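Local coordinates for protein Alpha/beta hydrolase (Legionella pneumophila subsp. pneumophila str. Philadelphia 1, PDB 4EZI) that is an alpha/beta hydrolase of uncharacterised biological role, probably a serine hydrolase, possibly with lipase-like activity, at residues K162-F173 with L189-P200. Residues are numbered along the deposited sequence; the frame is centred on the assembly and turned at random.
Sequences KLYLAGYSEGGF and LPVSAVAPGSAP
L165 brings its CD1 methyl against V191 CG1 and V194 CG2, 4.0 Å from each; the L165 and V191 side chains cross at about a right angle. L163 joins this patch: CG anti to the backbone N (chi1 175°) and chi2 near 60° bring CD2 to L189 CD2 and V191 CG2. Where strand pairing begins, L163 N donates to the S192 hydroxyl (N to OG 3.0 Å, 166°), while S192 N returns a bond to L163 O (2.8 Å). Strands 162-168 and 193-197 run parallel, joined by hydrogen bonds from L165 N to A193 O, A195 N to L165 O and G197 N to G167 O. On the opposite sheet face, A193 CB sits at the edge of the Y164 ring. At the far end S198 CB lies 3.4 Å from Y168 CZ, and S198 OG makes a weak contact of 2.9 Å with Y168 OH, whose stronger partner is H351 O. S169 N donates to G197 O (2.9 Å), and A199 CB packs on the G172 backbone. This beta-alpha-beta crossover bears a probable nucleophile elbow, G167-S169-G171, which these bonds tie to the neighbouring strand, consistent with positioning S169, whose OG bonds H351 NE2.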
ATOM      1  N   LYS A 162      -6.144  17.741  -9.372  1.00 10.65           N
ATOM      2  CA  LYS A 162      -5.403  17.421  -8.143  1.00 10.63           C
ATOM      3  C   LYS A 162      -5.405  15.900  -7.946  1.00  9.34           C
ATOM      4  O   LYS A 162      -6.452  15.253  -8.003  1.00 10.39           O
ATOM      5  CB  LYS A 162      -6.021  18.083  -6.918  1.00 10.70           C
ATOM      6  CG  LYS A 162      -5.958  19.630  -6.903  1.00 12.55           C
ATOM      7  CD  LYS A 162      -4.577  20.152  -6.550  1.00 12.48           C
ATOM      8  CE  LYS A 162      -4.559  21.690  -6.415  1.00 14.16           C
ATOM      9  NZ  LYS A 162      -3.205  22.212  -6.081  1.00 15.78           N
ATOM     10  N   LEU A 163      -4.214  15.353  -7.706  1.00  9.87           N
ATOM     11  CA  LEU A 163      -4.006  13.927  -7.518  1.00  9.63           C
ATOM     12  C   LEU A 163      -3.019  13.699  -6.384  1.00  8.49           C
ATOM     13  O   LEU A 163      -1.872  14.172  -6.427  1.00  9.25           O
ATOM     14  CB  LEU A 163      -3.494  13.293  -8.808  1.00  9.86           C
ATOM     15  CG  LEU A 163      -3.118  11.815  -8.752  1.00  9.66           C
ATOM     16  CD1 LEU A 163      -4.291  10.909  -8.344  1.00 11.01           C
ATOM     17  CD2 LEU A 163      -2.548  11.374 -10.079  1.00 11.37           C
ATOM     18  N   TYR A 164      -3.449  12.961  -5.371  1.00  8.20           N
ATOM     19  CA  TYR A 164      -2.648  12.696  -4.189  1.00  7.96           C
ATOM     20  C   TYR A 164      -2.438  11.181  -4.062  1.00  7.89           C
ATOM     21  O   TYR A 164      -3.374  10.426  -4.297  1.00  8.63           O
ATOM     22  CB  TYR A 164      -3.369  13.215  -2.935  1.00  9.15           C
ATOM     23  CG  TYR A 164      -3.955  14.606  -3.079  1.00  9.42           C
ATOM     24  CD1 TYR A 164      -3.154  15.733  -3.020  1.00 10.04           C
ATOM     25  CD2 TYR A 164      -5.307  14.781  -3.328  1.00  9.83           C
ATOM     26  CE1 TYR A 164      -3.715  17.018  -3.164  1.00 10.02           C
ATOM     27  CE2 TYR A 164      -5.867  16.025  -3.468  1.00 10.21           C
ATOM     28  CZ  TYR A 164      -5.069  17.146  -3.413  1.00  9.51           C
ATOM     29  OH  TYR A 164      -5.624  18.397  -3.531  1.00 11.92           O
ATOM     30  N   LEU A 165      -1.243  10.747  -3.666  1.00  7.94           N
ATOM     31  CA  LEU A 165      -0.956   9.313  -3.550  1.00  7.55           C
ATOM     32  C   LEU A 165      -0.496   9.024  -2.121  1.00  7.25           C
ATOM     33  O   LEU A 165       0.467   9.630  -1.659  1.00  7.88           O
ATOM     34  CB  LEU A 165       0.145   8.894  -4.533  1.00  8.88           C
ATOM     35  CG  LEU A 165       0.009   9.344  -5.994  1.00  9.51           C
ATOM     36  CD1 LEU A 165       1.250   8.883  -6.761  1.00 10.96           C
ATOM     37  CD2 LEU A 165      -1.274   8.884  -6.658  1.00  9.55           C
ATOM     38  N   ALA A 166      -1.128   8.067  -1.443  1.00  7.59           N
ATOM     39  CA  ALA A 166      -0.738   7.692  -0.079  1.00  7.11           C
ATOM     40  C   ALA A 166      -0.936   6.197   0.113  1.00  6.83           C
ATOM     41  O   ALA A 166      -1.672   5.556  -0.613  1.00  7.43           O
ATOM     42  CB  ALA A 166      -1.538   8.461   0.967  1.00  9.56           C
ATOM     43  N   GLY A 167      -0.322   5.681   1.166  1.00  7.04           N
ATOM     44  CA  GLY A 167      -0.528   4.305   1.554  1.00  6.63           C
ATOM     45  C   GLY A 167       0.202   4.041   2.840  1.00  6.92           C
ATOM     46  O   GLY A 167       0.911   4.917   3.335  1.00  8.09           O
ATOM     47  N   TYR A 168       0.082   2.819   3.368  1.00  6.54           N
ATOM     48  CA  TYR A 168       0.763   2.467   4.628  1.00  6.45           C
ATOM     49  C   TYR A 168       1.392   1.105   4.469  1.00  7.18           C
ATOM     50  O   TYR A 168       0.790   0.184   3.932  1.00  7.25           O
ATOM     51  CB  TYR A 168      -0.231   2.449   5.796  1.00  7.26           C
ATOM     52  CG  TYR A 168       0.444   2.559   7.154  1.00  7.36           C
ATOM     53  CD1 TYR A 168       0.923   3.783   7.587  1.00  8.12           C
ATOM     54  CD2 TYR A 168       0.636   1.460   7.993  1.00  7.59           C
ATOM     55  CE1 TYR A 168       1.559   3.911   8.824  1.00  8.03           C
ATOM     56  CE2 TYR A 168       1.280   1.572   9.209  1.00  7.71           C
ATOM     57  CZ  TYR A 168       1.734   2.811   9.618  1.00  7.91           C
ATOM     58  OH  TYR A 168       2.417   2.967  10.791  1.00  9.57           O
ATOM     59  N   SER A 169       2.594   0.965   5.016  1.00  6.96           N
ATOM     60  CA  SER A 169       3.267  -0.338   5.154  1.00  7.79           C
ATOM     61  C   SER A 169       3.535  -0.892   3.749  1.00  7.37           C
ATOM     62  O   SER A 169       4.198  -0.198   2.966  1.00  7.97           O
ATOM     63  CB  SER A 169       2.462  -1.222   6.109  1.00  9.13           C
ATOM     64  OG  SER A 169       3.214  -2.315   6.590  1.00 11.08           O
ATOM     65  N   GLU A 170       3.067  -2.091   3.397  1.00  7.70           N
ATOM     66  CA  GLU A 170       3.193  -2.540   2.002  1.00  7.37           C
ATOM     67  C   GLU A 170       2.717  -1.437   1.051  1.00  7.35           C
ATOM     68  O   GLU A 170       3.292  -1.240  -0.017  1.00  7.54           O
ATOM     69  CB  GLU A 170       2.375  -3.816   1.730  1.00  7.58           C
ATOM     70  CG  GLU A 170       2.554  -4.320   0.311  1.00  8.16           C
ATOM     71  CD  GLU A 170       1.645  -5.442  -0.099  1.00  7.76           C
ATOM     72  OE1 GLU A 170       0.674  -5.749   0.604  1.00  7.25           O
ATOM     73  OE2 GLU A 170       1.944  -6.040  -1.180  1.00  7.13           O
ATOM     74  N   GLY A 171       1.651  -0.753   1.431  1.00  6.91           N
ATOM     75  CA  GLY A 171       1.106   0.322   0.626  1.00  7.37           C
ATOM     76  C   GLY A 171       1.928   1.575   0.523  1.00  6.48           C
ATOM     77  O   GLY A 171       1.755   2.331  -0.425  1.00  7.15           O
ATOM     78  N   GLY A 172       2.811   1.779   1.495  1.00  6.66           N
ATOM     79  CA  GLY A 172       3.799   2.848   1.342  1.00  7.41           C
ATOM     80  C   GLY A 172       4.755   2.524   0.213  1.00  7.57           C
ATOM     81  O   GLY A 172       5.108   3.387  -0.584  1.00  8.08           O
ATOM     82  N   PHE A 173       5.192   1.267   0.165  1.00  7.11           N
ATOM     83  CA  PHE A 173       5.991   0.782  -0.957  1.00  7.62           C
ATOM     84  C   PHE A 173       5.208   0.889  -2.273  1.00  7.05           C
ATOM     85  O   PHE A 173       5.721   1.396  -3.261  1.00  7.85           O
ATOM     86  CB  PHE A 173       6.446  -0.642  -0.631  1.00  8.28           C
ATOM     87  CG  PHE A 173       7.273  -1.316  -1.697  1.00  7.94           C
ATOM     88  CD1 PHE A 173       6.697  -2.037  -2.720  1.00  8.76           C
ATOM     89  CD2 PHE A 173       8.651  -1.267  -1.633  1.00 10.75           C
ATOM     90  CE1 PHE A 173       7.468  -2.688  -3.662  1.00  8.51           C
ATOM     91  CE2 PHE A 173       9.423  -1.930  -2.562  1.00 12.70           C
ATOM     92  CZ  PHE A 173       8.845  -2.617  -3.589  1.00  9.93           C
ATOM     93  N   LEU A 189       0.645  13.203 -16.760  1.00 16.69           N
ATOM     94  CA  LEU A 189      -0.395  13.174 -15.736  1.00 15.60           C
ATOM     95  C   LEU A 189       0.149  13.876 -14.484  1.00 15.21           C
ATOM     96  O   LEU A 189       1.036  13.355 -13.825  1.00 15.69           O
ATOM     97  CB  LEU A 189      -0.777  11.733 -15.405  1.00 15.27           C
ATOM     98  CG  LEU A 189      -1.836  11.607 -14.306  1.00 16.05           C
ATOM     99  CD1 LEU A 189      -3.174  12.225 -14.741  1.00 18.88           C
ATOM    100  CD2 LEU A 189      -2.010  10.157 -13.906  1.00 19.59           C
ATOM    101  N   PRO A 190      -0.402  15.044 -14.116  1.00 14.36           N
ATOM    102  CA  PRO A 190       0.150  15.734 -12.943  1.00 14.70           C
ATOM    103  C   PRO A 190      -0.131  14.992 -11.648  1.00 13.00           C
ATOM    104  O   PRO A 190      -1.227  14.451 -11.478  1.00 12.74           O
ATOM    105  CB  PRO A 190      -0.558  17.105 -12.934  1.00 17.18           C
ATOM    106  CG  PRO A 190      -1.215  17.239 -14.262  1.00 19.66           C
ATOM    107  CD  PRO A 190      -1.380  15.871 -14.843  1.00 17.00           C
ATOM    108  N   VAL A 191       0.882  14.937 -10.783  1.00 11.63           N
ATOM    109  CA  VAL A 191       0.751  14.396  -9.445  1.00 10.45           C
ATOM    110  C   VAL A 191       0.981  15.571  -8.495  1.00 11.13           C
ATOM    111  O   VAL A 191       1.967  16.308  -8.654  1.00 12.50           O
ATOM    112  CB  VAL A 191       1.755  13.264  -9.176  1.00 10.71           C
ATOM    113  CG1 VAL A 191       1.662  12.794  -7.705  1.00 11.44           C
ATOM    114  CG2 VAL A 191       1.562  12.110 -10.141  1.00 12.93           C
ATOM    115  N   SER A 192       0.070  15.783  -7.545  1.00 10.42           N
ATOM    116  CA  SER A 192       0.086  16.961  -6.660  1.00 10.17           C
ATOM    117  C   SER A 192       0.898  16.761  -5.385  1.00  9.87           C
ATOM    118  O   SER A 192       1.537  17.685  -4.912  1.00 11.28           O
ATOM    119  CB  SER A 192      -1.346  17.382  -6.291  1.00 10.60           C
ATOM    120  OG  SER A 192      -2.163  17.496  -7.444  1.00 12.09           O
ATOM    121  N   ALA A 193       0.865  15.565  -4.806  1.00  9.34           N
ATOM    122  CA  ALA A 193       1.591  15.308  -3.561  1.00  9.09           C
ATOM    123  C   ALA A 193       1.569  13.813  -3.306  1.00  8.75           C
ATOM    124  O   ALA A 193       0.617  13.118  -3.675  1.00  9.19           O
ATOM    125  CB  ALA A 193       0.979  16.025  -2.385  1.00 10.40           C
ATOM    126  N   VAL A 194       2.608  13.321  -2.639  1.00  8.68           N
ATOM    127  CA  VAL A 194       2.821  11.895  -2.387  1.00  8.37           C
ATOM    128  C   VAL A 194       3.280  11.743  -0.930  1.00  8.48           C
ATOM    129  O   VAL A 194       4.219  12.419  -0.516  1.00  9.07           O
ATOM    130  CB  VAL A 194       3.865  11.329  -3.369  1.00  8.17           C
ATOM    131  CG1 VAL A 194       4.054   9.829  -3.129  1.00  9.24           C
ATOM    132  CG2 VAL A 194       3.418  11.580  -4.801  1.00 10.30           C
ATOM    133  N   ALA A 195       2.668  10.826  -0.180  1.00  8.79           N
ATOM    134  CA  ALA A 195       2.990  10.662   1.229  1.00  7.99           C
ATOM    135  C   ALA A 195       2.937   9.169   1.631  1.00  8.17           C
ATOM    136  O   ALA A 195       1.968   8.700   2.225  1.00  8.43           O
ATOM    137  CB  ALA A 195       2.061  11.494   2.110  1.00  9.71           C
ATOM    138  N   PRO A 196       3.984   8.389   1.312  1.00  7.69           N
ATOM    139  CA  PRO A 196       4.057   7.011   1.775  1.00  8.29           C
ATOM    140  C   PRO A 196       4.223   6.962   3.282  1.00  7.63           C
ATOM    141  O   PRO A 196       5.108   7.609   3.822  1.00  8.26           O
ATOM    142  CB  PRO A 196       5.301   6.466   1.070  0.50  8.13           C
ATOM    143  CG  PRO A 196       6.145   7.647   0.910  0.50  7.51           C
ATOM    144  CD  PRO A 196       5.201   8.768   0.580  0.50  8.41           C
ATOM    145  N   GLY A 197       3.400   6.137   3.936  1.00  7.18           N
ATOM    146  CA  GLY A 197       3.418   5.959   5.365  1.00  7.47           C
ATOM    147  C   GLY A 197       4.085   4.665   5.775  1.00  7.82           C
ATOM    148  O   GLY A 197       3.746   3.587   5.280  1.00  8.19           O
ATOM    149  N   SER A 198       5.067   4.778   6.676  1.00  7.25           N
ATOM    150  CA  SER A 198       5.759   3.636   7.276  1.00  7.78           C
ATOM    151  C   SER A 198       6.107   2.565   6.238  1.00  7.25           C
ATOM    152  O   SER A 198       5.808   1.382   6.420  1.00  8.78           O
ATOM    153  CB  SER A 198       4.936   3.056   8.430  1.00  7.47           C
ATOM    154  OG  SER A 198       4.746   4.067   9.416  1.00  8.35           O
ATOM    155  N   ALA A 199       6.754   2.991   5.161  1.00  8.17           N
ATOM    156  CA  ALA A 199       7.095   2.061   4.097  1.00  7.66           C
ATOM    157  C   ALA A 199       8.397   1.337   4.412  1.00  7.96           C
ATOM    158  O   ALA A 199       9.275   1.866   5.093  1.00  9.12           O
ATOM    159  CB  ALA A 199       7.282   2.793   2.806  1.00  9.12           C
ATOM    160  N   PRO A 200       8.581   0.137   3.853  1.00  8.73           N
ATOM    161  CA  PRO A 200       9.903  -0.507   3.836  1.00  8.74           C
ATOM    162  C   PRO A 200      10.759   0.123   2.769  1.00  9.48           C
ATOM    163  O   PRO A 200      10.328   0.248   1.636  1.00 11.58           O
ATOM    164  CB  PRO A 200       9.597  -1.964   3.497  1.00  8.65           C
ATOM    165  CG  PRO A 200       8.347  -1.893   2.660  1.00  8.53           C
ATOM    166  CD  PRO A 200       7.554  -0.707   3.212  1.00  9.04           C
TER